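Local structure of kcn28 (Kitasatospora, 6J31) at residues Gly16-His19 with Pro20-Leu24; Gln126-Pro129 with Thr130-Pro134; Pro41-Ala44 with Ala45-Glu49; Gly306-Gln309 with Glu310-Ser314; Asn285-Gln289 with Leu290-Glu294. The protein adopts the GT-B fold, with two Rossmann-like domains facing each other across a cleft, its C-terminal part resembling that of erythromycin biosynthesis protein CIII. One frame throughout, in Å; residues are numbered along the deposited sequence.

Contacts 1, 2 and 3 belong to the N-terminal Rossmann-like domain, contacts 4 and 5 to the C-terminal one. Contact 2 is buried at the end of strand 124-128 and is largely polar, a serine hydroxyl and a water binding main-chain carbonyls; contact 3 lies at the surface, where a threonine hydroxyl turns back onto its own helix. Contacts 1, 4 and 5 are partly buried and rely on main-chain bonds and aliphatic groups. Contacts 1 and 2 pack together through Pro-20 and Pro-129 and each supplies a residue to the ligand pocket, while contact 3 reaches contact 1 through Leu-18. Contacts 4 and 5 touch along neighbouring helices, 305-314 and 289-294.

Contact 1 of 5, residues Gly16-His19 with Pro20-Leu24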
loop_
_atom_site.group_PDB
_atom_site.type_symbol
_atom_site.label_atom_id
_atom_site.label_comp_id
_atom_site.label_asym_id
_atom_site.label_seq_id
_atom_site.Cartn_x
_atom_site.Cartn_y
_atom_site.Cartn_z
ATOM N N GLY A 16 2.316 1.214 -5.028
ATOM C CA GLY A 16 1.443 0.901 -3.918
ATOM C C GLY A 16 0.026 1.425 -4.034
ATOM O O GLY A 16 -0.766 1.252 -3.103
ATOM N N HIS A 17 -0.322 2.059 -5.155
ATOM C CA HIS A 17 -1.582 2.778 -5.286
ATOM C C HIS A 17 -2.473 2.207 -6.375
ATOM O O HIS A 17 -3.490 2.819 -6.717
ATOM C CB HIS A 17 -1.307 4.256 -5.542
ATOM C CG HIS A 17 -0.452 4.880 -4.492
ATOM N ND1 HIS A 17 -0.967 5.663 -3.483
ATOM C CD2 HIS A 17 0.880 4.798 -4.263
ATOM C CE1 HIS A 17 0.013 6.056 -2.690
ATOM N NE2 HIS A 17 1.144 5.546 -3.142
ATOM N N LEU A 18 -2.118 1.052 -6.926
ATOM C CA LEU A 18 -2.887 0.413 -7.979
ATOM C C LEU A 18 -3.560 -0.868 -7.507
ATOM O O LEU A 18 -4.786 -0.984 -7.577
ATOM C CB LEU A 18 -1.956 0.128 -9.158
ATOM C CG LEU A 18 -2.521 0.200 -10.567
ATOM C CD1 LEU A 18 -3.127 1.567 -10.843
ATOM C CD2 LEU A 18 -1.379 -0.084 -11.511
ATOM N N HIS A 19 -2.785 -1.821 -6.988
ATOM C CA HIS A 19 -3.347 -3.119 -6.621
ATOM C C HIS A 19 -4.425 -3.061 -5.540
ATOM O O HIS A 19 -5.367 -3.869 -5.616
ATOM C CB HIS A 19 -2.230 -4.077 -6.190
ATOM C CG HIS A 19 -2.686 -5.497 -6.031
ATOM N ND1 HIS A 19 -2.783 -6.371 -7.094
ATOM C CD2 HIS A 19 -3.086 -6.190 -4.938
ATOM C CE1 HIS A 19 -3.213 -7.542 -6.662
ATOM N NE2 HIS A 19 -3.406 -7.460 -5.358
ATOM N N PRO A 20 -4.348 -2.200 -4.517
ATOM C CA PRO A 20 -5.365 -2.266 -3.452
ATOM C C PRO A 20 -6.806 -2.150 -3.930
ATOM O O PRO A 20 -7.683 -2.774 -3.321
ATOM C CB PRO A 20 -4.976 -1.097 -2.537
ATOM C CG PRO A 20 -3.504 -0.995 -2.698
ATOM C CD PRO A 20 -3.251 -1.281 -4.148
ATOM N N SER A 21 -7.092 -1.398 -4.994
ATOM C CA SER A 21 -8.480 -1.160 -5.374
ATOM C C SER A 21 -8.937 -1.875 -6.645
ATOM O O SER A 21 -10.094 -1.691 -7.037
ATOM C CB SER A 21 -8.734 0.348 -5.519
ATOM O OG SER A 21 -7.834 0.937 -6.440
ATOM N N LEU A 22 -8.096 -2.696 -7.288
ATOM C CA LEU A 22 -8.522 -3.335 -8.536
ATOM C C LEU A 22 -9.803 -4.140 -8.350
ATOM O O LEU A 22 -10.733 -4.041 -9.160
ATOM C CB LEU A 22 -7.423 -4.227 -9.127
ATOM C CG LEU A 22 -6.266 -3.635 -9.946
ATOM C CD1 LEU A 22 -6.284 -2.110 -10.017
ATOM C CD2 LEU A 22 -4.912 -4.168 -9.509
ATOM N N GLU A 23 -9.868 -4.954 -7.295
ATOM C CA GLU A 23 -11.058 -5.770 -7.094
ATOM C C GLU A 23 -12.272 -4.916 -6.763
ATOM O O GLU A 23 -13.402 -5.296 -7.094
ATOM C CB GLU A 23 -10.814 -6.806 -6.000
ATOM C CG GLU A 23 -9.795 -7.872 -6.390
ATOM C CD GLU A 23 -10.043 -8.441 -7.776
ATOM O OE1 GLU A 23 -11.207 -8.777 -8.092
ATOM O OE2 GLU A 23 -9.067 -8.552 -8.550
ATOM N N LEU A 24 -12.065 -3.770 -6.113
ATOM C CA LEU A 24 -13.181 -2.864 -5.875
ATOM C C LEU A 24 -13.721 -2.306 -7.188
ATOM O O LEU A 24 -14.940 -2.270 -7.399
ATOM C CB LEU A 24 -12.748 -1.737 -4.935
ATOM C CG LEU A 24 -13.761 -0.624 -4.657
ATOM C CD1 LEU A 24 -15.054 -1.231 -4.155
ATOM C CD2 LEU A 24 -13.211 0.353 -3.630
#
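His-19, Pro-20 and Leu-22 carry this local turn, in which the chain turns into helix 22-30. The imidazole of His-19 swings out with CG opposite the backbone N (chi1 -170°), and its ND1 comes to 3.9 Å from Leu-22 CD2; the two side chains cross at about a right angle. That same methyl, Leu-22 CD2, sits 3.4 Å from His-19 CA. Leu-22 CD1 is modelled 3.1 Å from Leu-18 O, and this short approach, with a near-eclipsed chi2 of 4°, makes the exact placing of the leucine doubtful. Such a loop, running from the first strand of a Rossmann-like domain into its first helix, borders the ligand pocket of this GT-B protein: His-17 touches the bound (2E,2'E)-3,3'-(1,2-phenylene)di(prop-2-enoic acid), and His-17 ND1 is hydrogen-bonded to Asp-107. The ring of Pro-20 lies across the turn, CG 3.6 Å from Gly-16 O, and packs on Pro-129. Main-chain bonds here are weak: Ser-21 N to Leu-18 O measures 3.5 Å and Leu-22 N to His-19 O 3.4 Å. Leu-18 CG lies 4.4 Å from Leu-22 CD1, and the Leu-18 side chain also packs on Tyr-37, Asn-39 and Val-43.

Contact 2 of 5, residues Gln126-Pro129 with Thr130-Pro134; sequences QISP and TWVMP
Thr-130 meets Ser-128 through its main chain: the serine hydroxyl OG gives a short hydrogen bond, 2.6 Å, to Thr-130 O. The donor stands 26° out of the carbonyl plane, with a C=O...OG angle of 144°. With its hydroxyl opposite the backbone N (chi1 175°), Ser-128 reaches forward over the bend at Pro-129. The side chain of Thr-130 faces elsewhere, its OG1 bonded to Asp-326 and the residue touching the bound (2E,2'E)-3,3'-(1,2-phenylene)di(prop-2-enoic acid). Trp-131 takes part by its carbonyl. A water donates one hydrogen to Ser-128 OG at 2.9 Å and the other to Trp-131 O at a longer 3.3 Å, so the serine oxygen both gives and receives and ties two successive peptides to the strand end. This is the loop leaving strand 124-128 of the N-terminal parallel sheet, where a Rossmann-like domain opens toward the interdomain cleft; the indole NE1 of Trp-131 bonds Asn-330 and its ring packs on Met-305, both parts of the C-terminal domain. Val-132 then turns back to the strand, its CG1 lying 3.6 Å from Ser-128 OG and 3.9 Å from Ser-128 CB. The same methyl is 4.3 Å from Gln-126 OE1, an amide oxygen that Ser-185 holds by a hydrogen bond, while Val-187 packs on Val-132.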
loop_
_atom_site.group_PDB
_atom_site.type_symbol
_atom_site.label_atom_id
_atom_site.label_comp_id
_atom_site.label_asym_id
_atom_site.label_seq_id
_atom_site.Cartn_x
_atom_site.Cartn_y
_atom_site.Cartn_z
ATOM N N GLN A 126 -12.285 9.270 -0.856
ATOM C CA GLN A 126 -10.888 8.869 -0.898
ATOM C C GLN A 126 -10.765 7.357 -0.747
ATOM O O GLN A 126 -11.495 6.735 0.032
ATOM C CB GLN A 126 -10.100 9.564 0.208
ATOM C CG GLN A 126 -8.623 9.218 0.232
ATOM C CD GLN A 126 -7.997 9.491 1.586
ATOM O OE1 GLN A 126 -8.310 8.817 2.570
ATOM N NE2 GLN A 126 -7.135 10.497 1.653
ATOM N N ILE A 127 -9.851 6.767 -1.512
ATOM C CA ILE A 127 -9.500 5.355 -1.399
ATOM C C ILE A 127 -8.067 5.301 -0.884
ATOM O O ILE A 127 -7.123 5.589 -1.628
ATOM C CB ILE A 127 -9.639 4.618 -2.739
ATOM C CG1 ILE A 127 -10.983 4.941 -3.396
ATOM C CG2 ILE A 127 -9.505 3.109 -2.541
ATOM C CD1 ILE A 127 -12.182 4.325 -2.695
ATOM N N SER A 128 -7.896 4.948 0.391
ATOM C CA SER A 128 -6.576 4.957 1.014
ATOM C C SER A 128 -5.989 3.557 1.017
ATOM O O SER A 128 -6.583 2.650 1.621
ATOM C CB SER A 128 -6.656 5.491 2.437
ATOM O OG SER A 128 -5.393 5.382 3.069
ATOM N N PRO A 129 -4.833 3.330 0.382
ATOM C CA PRO A 129 -4.254 1.979 0.360
ATOM C C PRO A 129 -3.519 1.584 1.629
ATOM O O PRO A 129 -3.156 0.408 1.772
ATOM C CB PRO A 129 -3.283 2.049 -0.823
ATOM C CG PRO A 129 -2.824 3.471 -0.813
ATOM C CD PRO A 129 -4.042 4.281 -0.419
ATOM N N THR A 130 -3.297 2.509 2.553
ATOM C CA THR A 130 -2.631 2.203 3.810
ATOM C C THR A 130 -3.321 3.008 4.906
ATOM O O THR A 130 -4.339 3.666 4.671
ATOM C CB THR A 130 -1.123 2.481 3.722
ATOM O OG1 THR A 130 -0.476 1.975 4.896
ATOM C CG2 THR A 130 -0.854 3.975 3.609
ATOM N N TRP A 131 -2.775 2.953 6.114
ATOM C CA TRP A 131 -3.410 3.643 7.224
ATOM C C TRP A 131 -3.372 5.155 7.025
ATOM O O TRP A 131 -2.513 5.694 6.322
ATOM C CB TRP A 131 -2.754 3.263 8.552
ATOM C CG TRP A 131 -1.248 3.273 8.591
ATOM C CD1 TRP A 131 -0.418 2.212 8.364
ATOM C CD2 TRP A 131 -0.393 4.383 8.914
ATOM N NE1 TRP A 131 0.893 2.591 8.512
ATOM C CE2 TRP A 131 0.938 3.918 8.850
ATOM C CE3 TRP A 131 -0.624 5.724 9.244
ATOM C CZ2 TRP A 131 2.032 4.745 9.102
ATOM C CZ3 TRP A 131 0.468 6.546 9.495
ATOM C CH2 TRP A 131 1.777 6.051 9.422
ATOM N N VAL A 132 -4.339 5.834 7.629
ATOM C CA VAL A 132 -4.492 7.265 7.478
ATOM C C VAL A 132 -3.888 7.970 8.687
ATOM O O VAL A 132 -3.564 7.354 9.699
ATOM C CB VAL A 132 -5.976 7.661 7.287
ATOM C CG1 VAL A 132 -6.545 7.011 6.033
ATOM C CG2 VAL A 132 -6.788 7.277 8.521
ATOM N N MET A 133 -3.740 9.289 8.585
ATOM C CA MET A 133 -3.169 10.093 9.660
ATOM C C MET A 133 -4.290 10.881 10.313
ATOM O O MET A 133 -4.744 11.891 9.752
ATOM C CB MET A 133 -2.096 11.042 9.128
ATOM C CG MET A 133 -2.350 11.504 7.711
ATOM S SD MET A 133 -1.011 10.989 6.628
ATOM C CE MET A 133 0.127 10.391 7.854
ATOM N N PRO A 134 -4.769 10.479 11.486
ATOM C CA PRO A 134 -5.890 11.196 12.094
ATOM C C PRO A 134 -5.486 12.592 12.532
ATOM O O PRO A 134 -4.306 12.925 12.668
ATOM C CB PRO A 134 -6.259 10.323 13.299
ATOM C CG PRO A 134 -4.993 9.604 13.639
ATOM C CD PRO A 134 -4.285 9.373 12.331
HETATM O O HOH W 1 -3.260 7.240 3.522
#

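Contact 3 of 5, residues Pro41-Ala44 with Ala45-Glu49; sequences PSVA and AAVTE
Thr-48 folds its hydroxyl back onto Ala-44, one turn earlier in the short helix 44-49. Two hydrogen bonds grip Ala-44 O, one from Thr-48 N at 2.8 Å and one from Thr-48 OG1, also at 2.8 Å; they arrive from opposite faces of the carbonyl plane. A chi1 of 58° sets the hydroxyl between backbone N and carbonyl carbon, from where it can bend back along the helix. Val-47 N bonds Val-43 O at 3.1 Å, nearly in line with the carbonyl. Water provides a further link at the helix start, where Val-43 occupies the N-cap position: one water accepts from Ala-45 N at 2.8 Å and donates to Ser-42 O at 3.0 Å. Apolar contact is confined to one side, where Val-43 CG2 and Val-47 CG2 approach to 4.2 Å. On that side Val-47 packs on Leu-54 and Tyr-37 of the parallel N-terminal sheet, and Val-43 on the loop at Leu-18. The chemistry divides with burial: the inner side is apolar, while on the exposed side the threonine hydroxyl finds its acceptor within the helix and a water takes up the Ala-45 N-H, where a valine side chain can offer no capping oxygen.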
loop_
_atom_site.group_PDB
_atom_site.type_symbol
_atom_site.label_atom_id
_atom_site.label_comp_id
_atom_site.label_asym_id
_atom_site.label_seq_id
_atom_site.Cartn_x
_atom_site.Cartn_y
_atom_site.Cartn_z
ATOM N N PRO A 41 -0.702 6.306 -18.543
ATOM C CA PRO A 41 -0.730 5.164 -19.469
ATOM C C PRO A 41 0.274 4.075 -19.134
ATOM O O PRO A 41 0.110 2.943 -19.601
ATOM C CB PRO A 41 -0.417 5.809 -20.827
ATOM C CG PRO A 41 -0.836 7.226 -20.670
ATOM C CD PRO A 41 -0.498 7.579 -19.253
ATOM N N SER A 42 1.284 4.358 -18.312
ATOM C CA SER A 42 2.246 3.321 -17.963
ATOM C C SER A 42 1.604 2.141 -17.240
ATOM O O SER A 42 2.182 1.051 -17.229
ATOM C CB SER A 42 3.366 3.915 -17.112
ATOM O OG SER A 42 2.865 4.398 -15.884
ATOM N N VAL A 43 0.420 2.326 -16.659
ATOM C CA VAL A 43 -0.248 1.266 -15.913
ATOM C C VAL A 43 -1.562 0.924 -16.601
ATOM O O VAL A 43 -2.527 0.489 -15.956
ATOM C CB VAL A 43 -0.464 1.669 -14.445
ATOM C CG1 VAL A 43 0.876 1.862 -13.761
ATOM C CG2 VAL A 43 -1.338 2.935 -14.343
ATOM N N ALA A 44 -1.599 1.126 -17.920
ATOM C CA ALA A 44 -2.802 0.842 -18.693
ATOM C C ALA A 44 -3.195 -0.625 -18.598
ATOM O O ALA A 44 -4.384 -0.953 -18.670
ATOM C CB ALA A 44 -2.597 1.247 -20.155
ATOM N N ALA A 45 -2.217 -1.520 -18.461
ATOM C CA ALA A 45 -2.538 -2.939 -18.336
ATOM C C ALA A 45 -3.388 -3.203 -17.097
ATOM O O ALA A 45 -4.449 -3.832 -17.180
ATOM C CB ALA A 45 -1.254 -3.769 -18.297
ATOM N N ALA A 46 -2.946 -2.709 -15.937
ATOM C CA ALA A 46 -3.704 -2.937 -14.709
ATOM C C ALA A 46 -5.058 -2.241 -14.752
ATOM O O ALA A 46 -6.057 -2.791 -14.278
ATOM C CB ALA A 46 -2.903 -2.473 -13.497
ATOM N N VAL A 47 -5.111 -1.029 -15.309
ATOM C CA VAL A 47 -6.380 -0.311 -15.370
ATOM C C VAL A 47 -7.365 -1.043 -16.275
ATOM O O VAL A 47 -8.509 -1.293 -15.890
ATOM C CB VAL A 47 -6.163 1.140 -15.832
ATOM C CG1 VAL A 47 -7.499 1.791 -16.148
ATOM C CG2 VAL A 47 -5.423 1.930 -14.767
ATOM N N THR A 48 -6.937 -1.408 -17.489
ATOM C CA THR A 48 -7.876 -2.042 -18.412
ATOM C C THR A 48 -8.289 -3.430 -17.941
ATOM O O THR A 48 -9.416 -3.859 -18.211
ATOM C CB THR A 48 -7.293 -2.127 -19.827
ATOM O OG1 THR A 48 -6.059 -2.857 -19.808
ATOM C CG2 THR A 48 -7.061 -0.736 -20.410
ATOM N N GLU A 49 -7.405 -4.147 -17.241
ATOM C CA GLU A 49 -7.769 -5.479 -16.773
ATOM C C GLU A 49 -8.931 -5.414 -15.787
ATOM O O GLU A 49 -9.733 -6.350 -15.702
ATOM C CB GLU A 49 -6.551 -6.159 -16.143
ATOM C CG GLU A 49 -6.574 -7.681 -16.243
ATOM C CD GLU A 49 -7.491 -8.342 -15.243
ATOM O OE1 GLU A 49 -7.630 -7.820 -14.118
ATOM O OE2 GLU A 49 -8.084 -9.385 -15.594
HETATM O O HOH W 2 0.489 -0.966 -18.661
#

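Contact 4 of 5, residues Gly306-Gln309 with Glu310-Ser314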
loop_
_atom_site.group_PDB
_atom_site.type_symbol
_atom_site.label_atom_id
_atom_site.label_comp_id
_atom_site.label_asym_id
_atom_site.label_seq_id
_atom_site.Cartn_x
_atom_site.Cartn_y
_atom_site.Cartn_z
ATOM N N GLY A 306 1.103 -3.990 1.638
ATOM C CA GLY A 306 0.716 -5.089 0.768
ATOM C C GLY A 306 1.246 -6.425 1.251
ATOM O O GLY A 306 0.510 -7.411 1.326
ATOM N N GLY A 307 2.537 -6.472 1.587
ATOM C CA GLY A 307 3.113 -7.713 2.081
ATOM C C GLY A 307 2.527 -8.145 3.412
ATOM O O GLY A 307 2.260 -9.330 3.628
ATOM N N ILE A 308 2.317 -7.191 4.324
ATOM C CA ILE A 308 1.813 -7.529 5.652
ATOM C C ILE A 308 0.408 -8.110 5.565
ATOM O O ILE A 308 0.092 -9.114 6.214
ATOM C CB ILE A 308 1.861 -6.295 6.567
ATOM C CG1 ILE A 308 3.270 -6.129 7.129
ATOM C CG2 ILE A 308 0.833 -6.413 7.688
ATOM C CD1 ILE A 308 3.452 -4.870 7.904
ATOM N N GLN A 309 -0.452 -7.495 4.755
ATOM C CA GLN A 309 -1.800 -8.021 4.585
ATOM C C GLN A 309 -1.785 -9.369 3.877
ATOM O O GLN A 309 -2.660 -10.206 4.126
ATOM C CB GLN A 309 -2.660 -7.011 3.830
ATOM C CG GLN A 309 -2.907 -5.734 4.622
ATOM C CD GLN A 309 -4.038 -4.910 4.059
ATOM O OE1 GLN A 309 -3.892 -3.716 3.808
ATOM N NE2 GLN A 309 -5.178 -5.543 3.860
ATOM N N GLU A 310 -0.821 -9.592 2.983
ATOM C CA GLU A 310 -0.688 -10.907 2.366
ATOM C C GLU A 310 -0.212 -11.947 3.377
ATOM O O GLU A 310 -0.649 -13.105 3.338
ATOM C CB GLU A 310 0.257 -10.837 1.172
ATOM C CG GLU A 310 -0.442 -10.482 -0.129
ATOM C CD GLU A 310 0.530 -10.203 -1.253
ATOM O OE1 GLU A 310 1.741 -10.073 -0.972
ATOM O OE2 GLU A 310 0.086 -10.128 -2.417
ATOM N N GLY A 311 0.685 -11.554 4.286
ATOM C CA GLY A 311 1.094 -12.464 5.346
ATOM C C GLY A 311 -0.056 -12.828 6.266
ATOM O O GLY A 311 -0.239 -13.997 6.615
ATOM N N LEU A 312 -0.844 -11.827 6.665
ATOM C CA LEU A 312 -2.005 -12.068 7.515
ATOM C C LEU A 312 -3.016 -12.974 6.826
ATOM O O LEU A 312 -3.543 -13.910 7.439
ATOM C CB LEU A 312 -2.661 -10.736 7.875
ATOM C CG LEU A 312 -1.947 -9.872 8.908
ATOM C CD1 LEU A 312 -2.615 -8.517 9.012
ATOM C CD2 LEU A 312 -1.969 -10.576 10.243
ATOM N N PHE A 313 -3.289 -12.719 5.545
ATOM C CA PHE A 313 -4.268 -13.523 4.822
ATOM C C PHE A 313 -3.844 -14.985 4.763
ATOM O O PHE A 313 -4.680 -15.887 4.887
ATOM C CB PHE A 313 -4.466 -12.956 3.416
ATOM C CG PHE A 313 -5.466 -13.711 2.591
ATOM C CD1 PHE A 313 -6.827 -13.540 2.794
ATOM C CD2 PHE A 313 -5.044 -14.593 1.606
ATOM C CE1 PHE A 313 -7.749 -14.241 2.032
ATOM C CE2 PHE A 313 -5.959 -15.294 0.841
ATOM C CZ PHE A 313 -7.312 -15.119 1.053
ATOM N N SER A 314 -2.549 -15.237 4.596
ATOM C CA SER A 314 -2.017 -16.588 4.517
ATOM C C SER A 314 -1.705 -17.188 5.881
ATOM O O SER A 314 -1.310 -18.355 5.947
ATOM C CB SER A 314 -0.755 -16.600 3.653
ATOM O OG SER A 314 -1.052 -16.211 2.324
#
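Leu-312 holds CG opposite its own carbonyl carbon (chi1 -75°), which lays its side chain back along the helix toward Ile-308: Leu-312 CG stands 3.5 Å from Ile-308 O, and Leu-312 CD1 comes to 4.3 Å from Ile-308 CG2. Glu-310 leans back in the same sense with chi1 near -88°, and its extended chain runs beside the first turn, Glu-310 CB lying 3.4 Å and CG 3.5 Å from Gly-306 O. Beneath these contacts run regular i to i+4 bonds. Glu-310 N gives to Gly-306 O, Gly-311 N to Gly-307 O at 2.8 Å, Leu-312 N to Ile-308 O at 2.9 Å and Phe-313 N to Gln-309 O. Helix 305-314 forms the crossover of a beta-alpha-beta unit between the neighbouring parallel strands 298-301 and 318-320 in the C-terminal Rossmann-like domain of the GT-B fold. Its apolar side chains pack on two helices: Ile-308 on Asn-330 and Val-334 of helix 327-336, and Leu-312 on Leu-373 and Leu-377 of helix 364-378, with Leu-312 also touching Phe-192 and Ile-339 in nearby loops. On the exposed side Phe-313 CB rests 3.4 Å from Gln-309 O, but its ring swings away from the first turn. One turn on from Glu-310, Ser-314 N bonds Glu-310 O, and Ser-314 OG adds a weak bond of 3.3 Å to that same oxygen.

Contact 5 of 5, residues Asn285-Gln289 with Leu290-Glu294; sequences NWVPQ and LAVLE
Val-287 and Val-292 close over the start of helix 289-294, their CG2 methyls 4.0 Å apart and the side chains crossing at about a right angle. With Pro-288 at the N-cap, this pairing of the residue before the cap with the fourth residue of the helix is a hydrophobic staple. Beside it Pro-288 CB meets Ala-291 CB at 3.8 Å, and Ala-291 CB also lies 3.3 Å from Pro-288 O. Gln-289 and Leu-293 run side by side and point the same way, Gln-289 CG 3.9 Å from Leu-293 CD1. The aliphatic part of the glutamine thus serves as a packing surface; its CG is set opposite the backbone N (chi1 -172°), and the chain continues extended to an OE1 that makes a weak hydrogen bond with Ser-234. Two straight main-chain bonds hold the first turn in place: Val-292 N to Pro-288 O at 3.0 Å and Leu-293 N to Gln-289 O at 2.8 Å, each donor nearly in line with the carbonyl. Leu-293 CG is packed tightly against that second acceptor, 3.2 Å from Gln-289 O. The staple and Leu-293 pack on the parallel C-terminal sheet: Val-287 on Val-262 and Gln-264 of strand 259-264, Val-292 and Leu-293 on Leu-232 of strand 229-234. Ala-291 and Val-292 touch Trp-221, while Leu-290 and Leu-293 lie against Glu-310 of the adjoining helix 305-314.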
loop_
_atom_site.group_PDB
_atom_site.type_symbol
_atom_site.label_atom_id
_atom_site.label_comp_id
_atom_site.label_asym_id
_atom_site.label_seq_id
_atom_site.Cartn_x
_atom_site.Cartn_y
_atom_site.Cartn_z
ATOM N N ASN A 285 13.882 -13.665 -9.262
ATOM C CA ASN A 285 13.715 -12.219 -9.342
ATOM C C ASN A 285 12.314 -11.802 -8.927
ATOM O O ASN A 285 12.120 -10.701 -8.401
ATOM C CB ASN A 285 14.014 -11.746 -10.759
ATOM C CG ASN A 285 15.407 -12.109 -11.195
ATOM O OD1 ASN A 285 16.386 -11.550 -10.705
ATOM N ND2 ASN A 285 15.508 -13.077 -12.099
ATOM N N TRP A 286 11.334 -12.668 -9.158
ATOM C CA TRP A 286 9.964 -12.430 -8.745
ATOM C C TRP A 286 9.335 -13.796 -8.520
ATOM O O TRP A 286 9.672 -14.764 -9.207
ATOM C CB TRP A 286 9.206 -11.601 -9.796
ATOM C CG TRP A 286 7.730 -11.433 -9.552
ATOM C CD1 TRP A 286 7.116 -10.360 -8.970
ATOM C CD2 TRP A 286 6.683 -12.344 -9.919
ATOM N NE1 TRP A 286 5.755 -10.555 -8.933
ATOM C CE2 TRP A 286 5.463 -11.763 -9.510
ATOM C CE3 TRP A 286 6.659 -13.595 -10.543
ATOM C CZ2 TRP A 286 4.235 -12.390 -9.705
ATOM C CZ3 TRP A 286 5.437 -14.217 -10.735
ATOM C CH2 TRP A 286 4.242 -13.613 -10.318
ATOM N N VAL A 287 8.451 -13.881 -7.532
ATOM C CA VAL A 287 7.785 -15.144 -7.219
ATOM C C VAL A 287 6.287 -14.893 -7.150
ATOM O O VAL A 287 5.840 -13.753 -6.947
ATOM C CB VAL A 287 8.288 -15.749 -5.886
ATOM C CG1 VAL A 287 9.796 -15.712 -5.796
ATOM C CG2 VAL A 287 7.665 -15.019 -4.708
ATOM N N PRO A 288 5.481 -15.939 -7.319
ATOM C CA PRO A 288 4.050 -15.798 -7.027
ATOM C C PRO A 288 3.853 -15.753 -5.525
ATOM O O PRO A 288 3.734 -16.797 -4.879
ATOM C CB PRO A 288 3.432 -17.056 -7.649
ATOM C CG PRO A 288 4.543 -18.058 -7.642
ATOM C CD PRO A 288 5.818 -17.279 -7.834
ATOM N N GLN A 289 3.822 -14.541 -4.965
ATOM C CA GLN A 289 3.939 -14.386 -3.518
ATOM C C GLN A 289 2.838 -15.134 -2.779
ATOM O O GLN A 289 3.107 -15.879 -1.832
ATOM C CB GLN A 289 3.930 -12.906 -3.144
ATOM C CG GLN A 289 4.238 -12.670 -1.681
ATOM C CD GLN A 289 4.757 -11.278 -1.410
ATOM O OE1 GLN A 289 5.890 -10.946 -1.760
ATOM N NE2 GLN A 289 3.934 -10.455 -0.775
ATOM N N LEU A 290 1.587 -14.963 -3.210
ATOM C CA LEU A 290 0.481 -15.633 -2.535
ATOM C C LEU A 290 0.604 -17.150 -2.626
ATOM O O LEU A 290 0.185 -17.862 -1.708
ATOM C CB LEU A 290 -0.844 -15.159 -3.124
ATOM C CG LEU A 290 -1.304 -13.797 -2.603
ATOM C CD1 LEU A 290 -2.636 -13.407 -3.225
ATOM C CD2 LEU A 290 -1.387 -13.799 -1.082
ATOM N N ALA A 291 1.160 -17.660 -3.727
ATOM C CA ALA A 291 1.366 -19.099 -3.861
ATOM C C ALA A 291 2.432 -19.594 -2.891
ATOM O O ALA A 291 2.267 -20.642 -2.255
ATOM C CB ALA A 291 1.740 -19.447 -5.301
ATOM N N VAL A 292 3.551 -18.874 -2.790
ATOM C CA VAL A 292 4.606 -19.274 -1.864
ATOM C C VAL A 292 4.128 -19.157 -0.422
ATOM O O VAL A 292 4.414 -20.026 0.412
ATOM C CB VAL A 292 5.877 -18.441 -2.109
ATOM C CG1 VAL A 292 6.952 -18.788 -1.087
ATOM C CG2 VAL A 292 6.391 -18.671 -3.515
ATOM N N LEU A 293 3.396 -18.085 -0.101
ATOM C CA LEU A 293 2.882 -17.918 1.256
ATOM C C LEU A 293 1.913 -19.028 1.632
ATOM O O LEU A 293 1.769 -19.350 2.816
ATOM C CB LEU A 293 2.208 -16.555 1.404
ATOM C CG LEU A 293 3.149 -15.350 1.322
ATOM C CD1 LEU A 293 2.380 -14.046 1.490
ATOM C CD2 LEU A 293 4.277 -15.467 2.345
ATOM N N GLU A 294 1.258 -19.637 0.639
ATOM C CA GLU A 294 0.359 -20.753 0.911
ATOM C C GLU A 294 1.091 -21.909 1.577
ATOM O O GLU A 294 0.492 -22.656 2.358
ATOM C CB GLU A 294 -0.293 -21.225 -0.388
ATOM C CG GLU A 294 -1.811 -21.243 -0.367
ATOM C CD GLU A 294 -2.403 -21.797 -1.652
ATOM O OE1 GLU A 294 -2.430 -21.060 -2.663
ATOM O OE2 GLU A 294 -2.844 -22.966 -1.652
#